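Local structure of 6-phosphogluconolactonase (Trypanosoma cruzi, 6VYE) at residues L223-E228 with I260-I265; I212-A217 with R248-C253. The protein probably catalyses the hydrolysis of 6-phosphogluconolactone to 6-phosphogluconate, the second step of the oxidative pentose phosphate pathway. One frame throughout, in Å; residues are numbered along the deposited sequence.

Both contacts are tied to one beta-alpha-beta unit of the mixed, Rossmann-like sheet: strand 219-224, helix 230-237 and strand 256-262. In contact 1 the C-terminal ends of its two parallel strands meet directly; in contact 2 the segment 248-253, on the way from the helix to the second strand, packs on helix 211-215, which precedes the first strand. Along the chain the four segments alternate: 212-217, 223-228, 248-253, 260-265. The contact centres lie 21 Å apart and the nearest atoms about 8 Å, without touching. Contact 1 thus holds the unit's two strands together, while contact 2 fixes the connection before the second strand against a helix outside the unit.

Contact 1 (L223-E228 with I260-I265); sequences LATGKE and ILDKEI
Leu223 and Ile260 run side by side on one face of the sheet, pointing the same way, with Leu223 CD2 3.7 Å from Ile260 CB. Their strands are parallel here, and Ala224 N donates an almost straight bond (167°) to Ile260 O, 3.2 Å away. On the other face the methyl of Ala224 touches two longer side chains from different directions, Ile265 CD1 at 3.6 Å and Leu261 CD2 at 3.9 Å from Ala224 CB. With CG1 opposite the backbone N (chi1 -159°) and an extended chi2, Ile265 CD1 reaches the alanine methyl.

Beyond the paired residues a side chain takes over from the backbone. Asp262 OD1 accepts from Gly226 N at 3.2 Å and from Ile265 N at 3.0 Å, the two donors arriving from opposite faces of the carboxylate, each well out of its plane. The second bond makes an Asx motif that turns the chain after the strand; the first ties that turn to the neighbouring segment. Two N-H groups on one oxygen should favour the charged aspartate. Thr225 lies across Asp262 at about a right angle, its CB against the carboxylate carbon.

This close fit gives way to a looser, solvent-facing margin. Lys227 and Glu264 meet through Lys227 CB and Glu264 OE1, while Lys227 NZ stays 5.2 Å from Glu264 OE1, so these opposite charges lie near one another without pairing. Glu267, close to Glu264 and of like charge, makes a long, weak ion pair with Lys227.

Within the beta-alpha-beta unit, helix 230-237 lines the Leu261 and Ile265 side through Leu233, helix 24-38 packs on Ile260 and Thr225, and strands 14-18 and 163-167 continue the sheet beyond 256-262 and 219-224.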
ATOM      1  N   LEU A 223       6.858  -1.708  -4.758  1.00 16.93           N
ATOM      2  CA  LEU A 223       8.279  -1.298  -4.669  1.00 17.89           C
ATOM      3  C   LEU A 223       9.034  -2.401  -3.920  1.00 21.24           C
ATOM      4  O   LEU A 223       8.605  -2.780  -2.821  1.00 21.79           O
ATOM      5  CB  LEU A 223       8.330   0.040  -3.936  1.00 18.83           C
ATOM      6  CG  LEU A 223       7.608   1.184  -4.633  1.00 19.21           C
ATOM      7  CD1 LEU A 223       8.022   2.531  -4.078  1.00 21.77           C
ATOM      8  CD2 LEU A 223       7.915   1.138  -6.120  1.00 22.03           C
ATOM      9  N   ALA A 224      10.069  -2.980  -4.526  1.00 22.37           N
ATOM     10  CA  ALA A 224      10.872  -4.025  -3.853  1.00 23.82           C
ATOM     11  C   ALA A 224      12.359  -3.894  -4.223  1.00 22.04           C
ATOM     12  O   ALA A 224      12.689  -3.801  -5.421  1.00 21.77           O
ATOM     13  CB  ALA A 224      10.310  -5.379  -4.200  1.00 24.68           C
ATOM     14  N   THR A 225      13.231  -3.901  -3.221  1.00 22.90           N
ATOM     15  CA  THR A 225      14.704  -3.820  -3.424  1.00 23.23           C
ATOM     16  C   THR A 225      15.405  -4.863  -2.560  1.00 23.89           C
ATOM     17  O   THR A 225      14.789  -5.346  -1.593  1.00 27.29           O
ATOM     18  CB  THR A 225      15.242  -2.444  -3.032  1.00 25.75           C
ATOM     19  OG1 THR A 225      14.883  -2.238  -1.659  1.00 30.01           O
ATOM     20  CG2 THR A 225      14.684  -1.336  -3.893  1.00 25.94           C
ATOM     21  N   GLY A 226      16.648  -5.165  -2.899  1.00 22.91           N
ATOM     22  CA  GLY A 226      17.606  -5.875  -2.044  1.00 22.84           C
ATOM     23  C   GLY A 226      17.745  -7.318  -2.470  1.00 24.71           C
ATOM     24  O   GLY A 226      16.683  -8.019  -2.654  1.00 24.57           O
ATOM     25  N   LYS A 227      18.983  -7.774  -2.629  1.00 24.63           N
ATOM     26  CA  LYS A 227      19.273  -9.214  -2.844  1.00 26.24           C
ATOM     27  C   LYS A 227      18.542 -10.052  -1.785  1.00 24.01           C
ATOM     28  O   LYS A 227      18.113 -11.141  -2.126  1.00 25.23           O
ATOM     29  CB  LYS A 227      20.780  -9.496  -2.829  1.00 29.54           C
ATOM     30  CG  LYS A 227      21.148 -10.883  -3.354  1.00 33.65           C
ATOM     31  CD  LYS A 227      22.561 -11.321  -3.072  1.00 37.84           C
ATOM     32  CE  LYS A 227      22.766 -12.819  -3.251  1.00 42.13           C
ATOM     33  NZ  LYS A 227      23.046 -13.167  -4.664  1.00 44.23           N
ATOM     34  N   GLU A 228      18.400  -9.558  -0.552  1.00 23.62           N
ATOM     35  CA  GLU A 228      17.821 -10.303   0.598  1.00 25.22           C
ATOM     36  C   GLU A 228      16.316 -10.590   0.405  1.00 25.41           C
ATOM     37  O   GLU A 228      15.798 -11.456   1.148  1.00 23.63           O
ATOM     38  CB  GLU A 228      18.083  -9.531   1.897  1.00 27.08           C
ATOM     39  CG  GLU A 228      17.213  -8.283   2.119  1.00 29.43           C
ATOM     40  CD  GLU A 228      17.697  -6.955   1.536  1.00 29.98           C
ATOM     41  OE1 GLU A 228      17.017  -5.896   1.761  1.00 32.71           O
ATOM     42  OE2 GLU A 228      18.711  -6.975   0.827  1.00 25.95           O
ATOM     43  N   ILE A 260       8.236  -2.464  -9.474  1.00 15.02           N
ATOM     44  CA  ILE A 260       9.405  -1.579  -9.697  1.00 15.10           C
ATOM     45  C   ILE A 260      10.515  -2.128  -8.802  1.00 15.59           C
ATOM     46  O   ILE A 260      10.352  -2.159  -7.569  1.00 15.29           O
ATOM     47  CB  ILE A 260       9.021  -0.098  -9.448  1.00 15.97           C
ATOM     48  CG1 ILE A 260       7.758   0.288 -10.224  1.00 16.08           C
ATOM     49  CG2 ILE A 260      10.182   0.849  -9.734  1.00 15.54           C
ATOM     50  CD1 ILE A 260       7.360   1.760 -10.057  1.00 16.23           C
ATOM     51  N   LEU A 261      11.576  -2.627  -9.425  1.00 17.43           N
ATOM     52  CA  LEU A 261      12.650  -3.417  -8.772  1.00 17.74           C
ATOM     53  C   LEU A 261      14.022  -2.764  -8.989  1.00 20.52           C
ATOM     54  O   LEU A 261      14.216  -2.058 -10.012  1.00 19.12           O
ATOM     55  CB  LEU A 261      12.628  -4.810  -9.397  1.00 17.61           C
ATOM     56  CG  LEU A 261      11.266  -5.491  -9.437  1.00 17.00           C
ATOM     57  CD1 LEU A 261      11.388  -6.859 -10.086  1.00 19.02           C
ATOM     58  CD2 LEU A 261      10.699  -5.631  -8.030  1.00 17.02           C
ATOM     59  N   ASP A 262      14.969  -3.058  -8.099  1.00 21.91           N
ATOM     60  CA  ASP A 262      16.414  -2.806  -8.325  1.00 25.45           C
ATOM     61  C   ASP A 262      16.999  -4.052  -9.010  1.00 26.12           C
ATOM     62  O   ASP A 262      16.284  -5.075  -9.105  1.00 25.04           O
ATOM     63  CB  ASP A 262      17.119  -2.387  -7.026  1.00 28.49           C
ATOM     64  CG  ASP A 262      17.455  -3.513  -6.058  1.00 31.64           C
ATOM     65  OD1 ASP A 262      16.720  -4.536  -6.033  1.00 30.58           O
ATOM     66  OD2 ASP A 262      18.453  -3.361  -5.329  1.00 40.59           O
ATOM     67  N   LYS A 263      18.246  -3.956  -9.476  1.00 28.66           N
ATOM     68  CA  LYS A 263      18.995  -5.039 -10.174  1.00 28.93           C
ATOM     69  C   LYS A 263      19.134  -6.233  -9.230  1.00 27.11           C
ATOM     70  O   LYS A 263      18.862  -7.345  -9.659  1.00 30.21           O
ATOM     71  CB  LYS A 263      20.380  -4.555 -10.609  1.00 34.17           C
ATOM     72  CG  LYS A 263      20.393  -3.500 -11.701  1.00 41.30           C
ATOM     73  CD  LYS A 263      20.068  -4.060 -13.070  1.00 48.22           C
ATOM     74  CE  LYS A 263      20.362  -3.089 -14.192  1.00 51.07           C
ATOM     75  NZ  LYS A 263      19.152  -2.856 -15.020  1.00 51.55           N
ATOM     76  N   GLU A 264      19.527  -5.995  -7.979  1.00 26.96           N
ATOM     77  CA  GLU A 264      19.900  -7.049  -7.004  1.00 25.77           C
ATOM     78  C   GLU A 264      18.681  -7.951  -6.725  1.00 26.73           C
ATOM     79  O   GLU A 264      18.873  -9.177  -6.643  1.00 24.68           O
ATOM     80  CB  GLU A 264      20.487  -6.414  -5.752  1.00 27.12           C
ATOM     81  CG  GLU A 264      21.897  -5.891  -5.962  1.00 32.32           C
ATOM     82  CD  GLU A 264      22.987  -6.953  -6.152  1.00 36.87           C
ATOM     83  OE1 GLU A 264      22.953  -7.987  -5.457  1.00 40.58           O
ATOM     84  OE2 GLU A 264      23.871  -6.763  -7.003  1.00 38.45           O
ATOM     85  N   ILE A 265      17.464  -7.410  -6.568  1.00 24.07           N
ATOM     86  CA  ILE A 265      16.266  -8.265  -6.270  1.00 24.53           C
ATOM     87  C   ILE A 265      15.832  -9.018  -7.532  1.00 23.71           C
ATOM     88  O   ILE A 265      15.252 -10.108  -7.373  1.00 26.86           O
ATOM     89  CB  ILE A 265      15.098  -7.481  -5.636  1.00 24.81           C
ATOM     90  CG1 ILE A 265      14.140  -8.432  -4.893  1.00 24.29           C
ATOM     91  CG2 ILE A 265      14.386  -6.605  -6.669  1.00 23.72           C
ATOM     92  CD1 ILE A 265      13.058  -7.740  -4.112  1.00 24.03           C
TER

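Contact 2 (I212-A217 with R248-C253); sequences ITIIHA and RFLRNC
A chi1 of 73° puts Phe249 CG between its own backbone N and carbonyl carbon, and the ring is directed at helix 211-215, where Ile214 and Ile215 receive it. Both isoleucines set CG1 opposite the carbonyl carbon, and both extend it further through a chi2 near 165°, so that each CD1 reaches the phenylalanine. Ile214 comes in at the ring edge, near its plane, with Ile214 CD1 4.0 Å from Phe249 CZ, the two side chains crossing at about a right angle. Ile215 CD1 approaches Phe249 CD1 obliquely at 4.2 Å. The other branch of Ile214 meets Leu250, Ile214 CG2 lying 3.8 Å from Leu250 CD2, and it also touches Cys253 SG.

The arrangement is a short helix end against the 3-10 turns that run through 248-252, in the connection that leads from helix 230-237 to strand 256-262. The cluster packs on strands 163-167 and 219-224, in the parallel part of the mixed sheet: Ile214 and Leu250 rest on Leu166, Ile214 and Cys253 on Val220.

Toward the surface, Ile215 and Asn252 lie alongside each other: Ile215 CG2 is 3.4 Å from the backbone Asn252 O, and Ile215 CD1 is 4.0 Å from Asn252 CB. No hydrogen bond joins the two segments; a backbone bond between Ile215 and Lys254 ties the helix end to the chain just past Cys253.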
ATOM      1  N   ILE A 212      -8.540  -8.485  -0.469  1.00 17.07           N
ATOM      2  CA  ILE A 212      -9.692  -8.278  -1.403  1.00 17.94           C
ATOM      3  C   ILE A 212      -9.685  -6.810  -1.886  1.00 16.39           C
ATOM      4  O   ILE A 212      -9.980  -6.578  -3.043  1.00 15.93           O
ATOM      5  CB  ILE A 212     -11.042  -8.715  -0.806  1.00 18.60           C
ATOM      6  CG1 ILE A 212     -12.159  -8.726  -1.852  1.00 21.87           C
ATOM      7  CG2 ILE A 212     -11.442  -7.877   0.390  1.00 19.05           C
ATOM      8  CD1 ILE A 212     -11.855  -9.595  -3.093  1.00 23.80           C
ATOM      9  N   THR A 213      -9.296  -5.866  -1.050  1.00 15.94           N
ATOM     10  CA  THR A 213      -9.229  -4.436  -1.417  1.00 17.00           C
ATOM     11  C   THR A 213      -8.138  -4.199  -2.452  1.00 15.52           C
ATOM     12  O   THR A 213      -8.423  -3.484  -3.373  1.00 14.72           O
ATOM     13  CB  THR A 213      -8.989  -3.508  -0.225  1.00 17.30           C
ATOM     14  OG1 THR A 213     -10.036  -3.726   0.713  1.00 17.27           O
ATOM     15  CG2 THR A 213      -9.001  -2.058  -0.657  1.00 17.69           C
ATOM     16  N   ILE A 214      -6.935  -4.751  -2.247  1.00 16.42           N
ATOM     17  CA  ILE A 214      -5.784  -4.594  -3.167  1.00 15.16           C
ATOM     18  C   ILE A 214      -6.118  -5.295  -4.492  1.00 15.28           C
ATOM     19  O   ILE A 214      -5.834  -4.741  -5.604  1.00 14.76           O
ATOM     20  CB  ILE A 214      -4.485  -5.120  -2.512  1.00 15.19           C
ATOM     21  CG1 ILE A 214      -4.129  -4.271  -1.297  1.00 15.06           C
ATOM     22  CG2 ILE A 214      -3.342  -5.181  -3.520  1.00 13.94           C
ATOM     23  CD1 ILE A 214      -3.091  -4.878  -0.397  1.00 15.52           C
ATOM     24  N   ILE A 215      -6.704  -6.475  -4.398  1.00 15.50           N
ATOM     25  CA  ILE A 215      -7.062  -7.314  -5.577  1.00 17.76           C
ATOM     26  C   ILE A 215      -8.012  -6.547  -6.515  1.00 17.16           C
ATOM     27  O   ILE A 215      -7.912  -6.750  -7.724  1.00 18.79           O
ATOM     28  CB  ILE A 215      -7.621  -8.667  -5.103  1.00 18.48           C
ATOM     29  CG1 ILE A 215      -6.464  -9.581  -4.674  1.00 19.55           C
ATOM     30  CG2 ILE A 215      -8.477  -9.319  -6.181  1.00 19.50           C
ATOM     31  CD1 ILE A 215      -6.883 -10.778  -3.837  1.00 20.53           C
ATOM     32  N   HIS A 216      -8.854  -5.661  -5.987  1.00 17.22           N
ATOM     33  CA  HIS A 216      -9.834  -4.880  -6.786  1.00 18.72           C
ATOM     34  C   HIS A 216      -9.400  -3.438  -7.089  1.00 16.46           C
ATOM     35  O   HIS A 216     -10.241  -2.712  -7.662  1.00 14.39           O
ATOM     36  CB  HIS A 216     -11.190  -4.961  -6.096  1.00 19.71           C
ATOM     37  CG  HIS A 216     -11.819  -6.266  -6.407  1.00 22.91           C
ATOM     38  ND1 HIS A 216     -11.664  -7.383  -5.584  1.00 25.90           N
ATOM     39  CD2 HIS A 216     -12.522  -6.666  -7.483  1.00 23.65           C
ATOM     40  CE1 HIS A 216     -12.292  -8.391  -6.138  1.00 23.05           C
ATOM     41  NE2 HIS A 216     -12.825  -7.978  -7.290  1.00 23.20           N
ATOM     42  N   ALA A 217      -8.185  -3.009  -6.710  1.00 16.83           N
ATOM     43  CA  ALA A 217      -7.681  -1.642  -7.003  1.00 15.35           C
ATOM     44  C   ALA A 217      -7.492  -1.589  -8.512  1.00 15.23           C
ATOM     45  O   ALA A 217      -7.105  -2.606  -9.061  1.00 14.36           O
ATOM     46  CB  ALA A 217      -6.366  -1.353  -6.306  1.00 15.63           C
ATOM     47  N   ARG A 248       1.881 -13.565  -2.058  1.00 16.30           N
ATOM     48  CA  ARG A 248       1.397 -14.475  -3.140  1.00 16.21           C
ATOM     49  C   ARG A 248       0.055 -14.018  -3.727  1.00 15.48           C
ATOM     50  O   ARG A 248      -0.096 -14.118  -4.966  1.00 17.33           O
ATOM     51  CB  ARG A 248       1.223 -15.900  -2.604  1.00 16.25           C
ATOM     52  CG  ARG A 248       0.848 -16.911  -3.679  1.00 15.88           C
ATOM     53  CD  ARG A 248       1.988 -17.224  -4.624  1.00 16.09           C
ATOM     54  NE  ARG A 248       1.575 -18.220  -5.625  1.00 17.18           N
ATOM     55  CZ  ARG A 248       2.305 -18.611  -6.658  1.00 16.07           C
ATOM     56  NH1 ARG A 248       3.544 -18.180  -6.802  1.00 16.75           N
ATOM     57  NH2 ARG A 248       1.816 -19.471  -7.515  1.00 14.43           N
ATOM     58  N   PHE A 249      -0.837 -13.431  -2.927  1.00 15.61           N
ATOM     59  CA  PHE A 249      -2.207 -13.017  -3.344  1.00 17.06           C
ATOM     60  C   PHE A 249      -2.127 -11.966  -4.464  1.00 17.55           C
ATOM     61  O   PHE A 249      -3.057 -11.910  -5.229  1.00 18.52           O
ATOM     62  CB  PHE A 249      -3.048 -12.536  -2.157  1.00 17.74           C
ATOM     63  CG  PHE A 249      -2.671 -11.181  -1.615  1.00 20.44           C
ATOM     64  CD1 PHE A 249      -3.124 -10.019  -2.226  1.00 21.56           C
ATOM     65  CD2 PHE A 249      -1.863 -11.061  -0.503  1.00 20.65           C
ATOM     66  CE1 PHE A 249      -2.764  -8.772  -1.739  1.00 21.48           C
ATOM     67  CE2 PHE A 249      -1.523  -9.812   0.002  1.00 20.68           C
ATOM     68  CZ  PHE A 249      -1.956  -8.674  -0.637  1.00 20.66           C
ATOM     69  N   LEU A 250      -1.064 -11.157  -4.558  1.00 16.65           N
ATOM     70  CA  LEU A 250      -0.944 -10.103  -5.610  1.00 15.22           C
ATOM     71  C   LEU A 250      -1.117 -10.716  -7.009  1.00 16.06           C
ATOM     72  O   LEU A 250      -1.433  -9.956  -7.946  1.00 16.28           O
ATOM     73  CB  LEU A 250       0.408  -9.400  -5.492  1.00 14.75           C
ATOM     74  CG  LEU A 250       0.620  -8.563  -4.224  1.00 15.16           C
ATOM     75  CD1 LEU A 250       2.039  -8.070  -4.150  1.00 14.25           C
ATOM     76  CD2 LEU A 250      -0.344  -7.370  -4.148  1.00 15.79           C
ATOM     77  N   ARG A 251      -0.911 -12.033  -7.170  1.00 17.66           N
ATOM     78  CA  ARG A 251      -1.106 -12.709  -8.485  1.00 16.86           C
ATOM     79  C   ARG A 251      -2.583 -12.617  -8.883  1.00 15.93           C
ATOM     80  O   ARG A 251      -2.866 -12.733 -10.065  1.00 16.03           O
ATOM     81  CB  ARG A 251      -0.699 -14.184  -8.459  1.00 16.18           C
ATOM     82  CG  ARG A 251       0.789 -14.406  -8.244  1.00 17.72           C
ATOM     83  CD  ARG A 251       1.103 -15.882  -8.113  1.00 19.16           C
ATOM     84  NE  ARG A 251       0.821 -16.610  -9.339  1.00 19.68           N
ATOM     85  CZ  ARG A 251       1.704 -16.834 -10.316  1.00 20.74           C
ATOM     86  NH1 ARG A 251       2.943 -16.368 -10.236  1.00 21.22           N
ATOM     87  NH2 ARG A 251       1.335 -17.518 -11.387  1.00 21.78           N
ATOM     88  N   ASN A 252      -3.479 -12.472  -7.921  1.00 15.38           N
ATOM     89  CA  ASN A 252      -4.943 -12.407  -8.156  1.00 16.38           C
ATOM     90  C   ASN A 252      -5.407 -10.974  -8.445  1.00 15.61           C
ATOM     91  O   ASN A 252      -6.629 -10.768  -8.596  1.00 14.19           O
ATOM     92  CB  ASN A 252      -5.687 -12.954  -6.941  1.00 18.71           C
ATOM     93  CG  ASN A 252      -5.494 -14.447  -6.768  1.00 20.89           C
ATOM     94  OD1 ASN A 252      -5.426 -14.918  -5.633  1.00 26.32           O
ATOM     95  ND2 ASN A 252      -5.366 -15.175  -7.864  1.00 17.74           N
ATOM     96  N   CYS A 253      -4.508  -9.999  -8.523  1.00 15.47           N
ATOM     97  CA  CYS A 253      -4.901  -8.586  -8.733  1.00 16.62           C
ATOM     98  C   CYS A 253      -5.691  -8.442 -10.037  1.00 16.98           C
ATOM     99  O   CYS A 253      -5.286  -9.046 -11.023  1.00 17.82           O
ATOM    100  CB  CYS A 253      -3.681  -7.681  -8.677  1.00 17.25           C
ATOM    101  SG  CYS A 253      -3.180  -7.320  -6.979  1.00 17.26           S
TER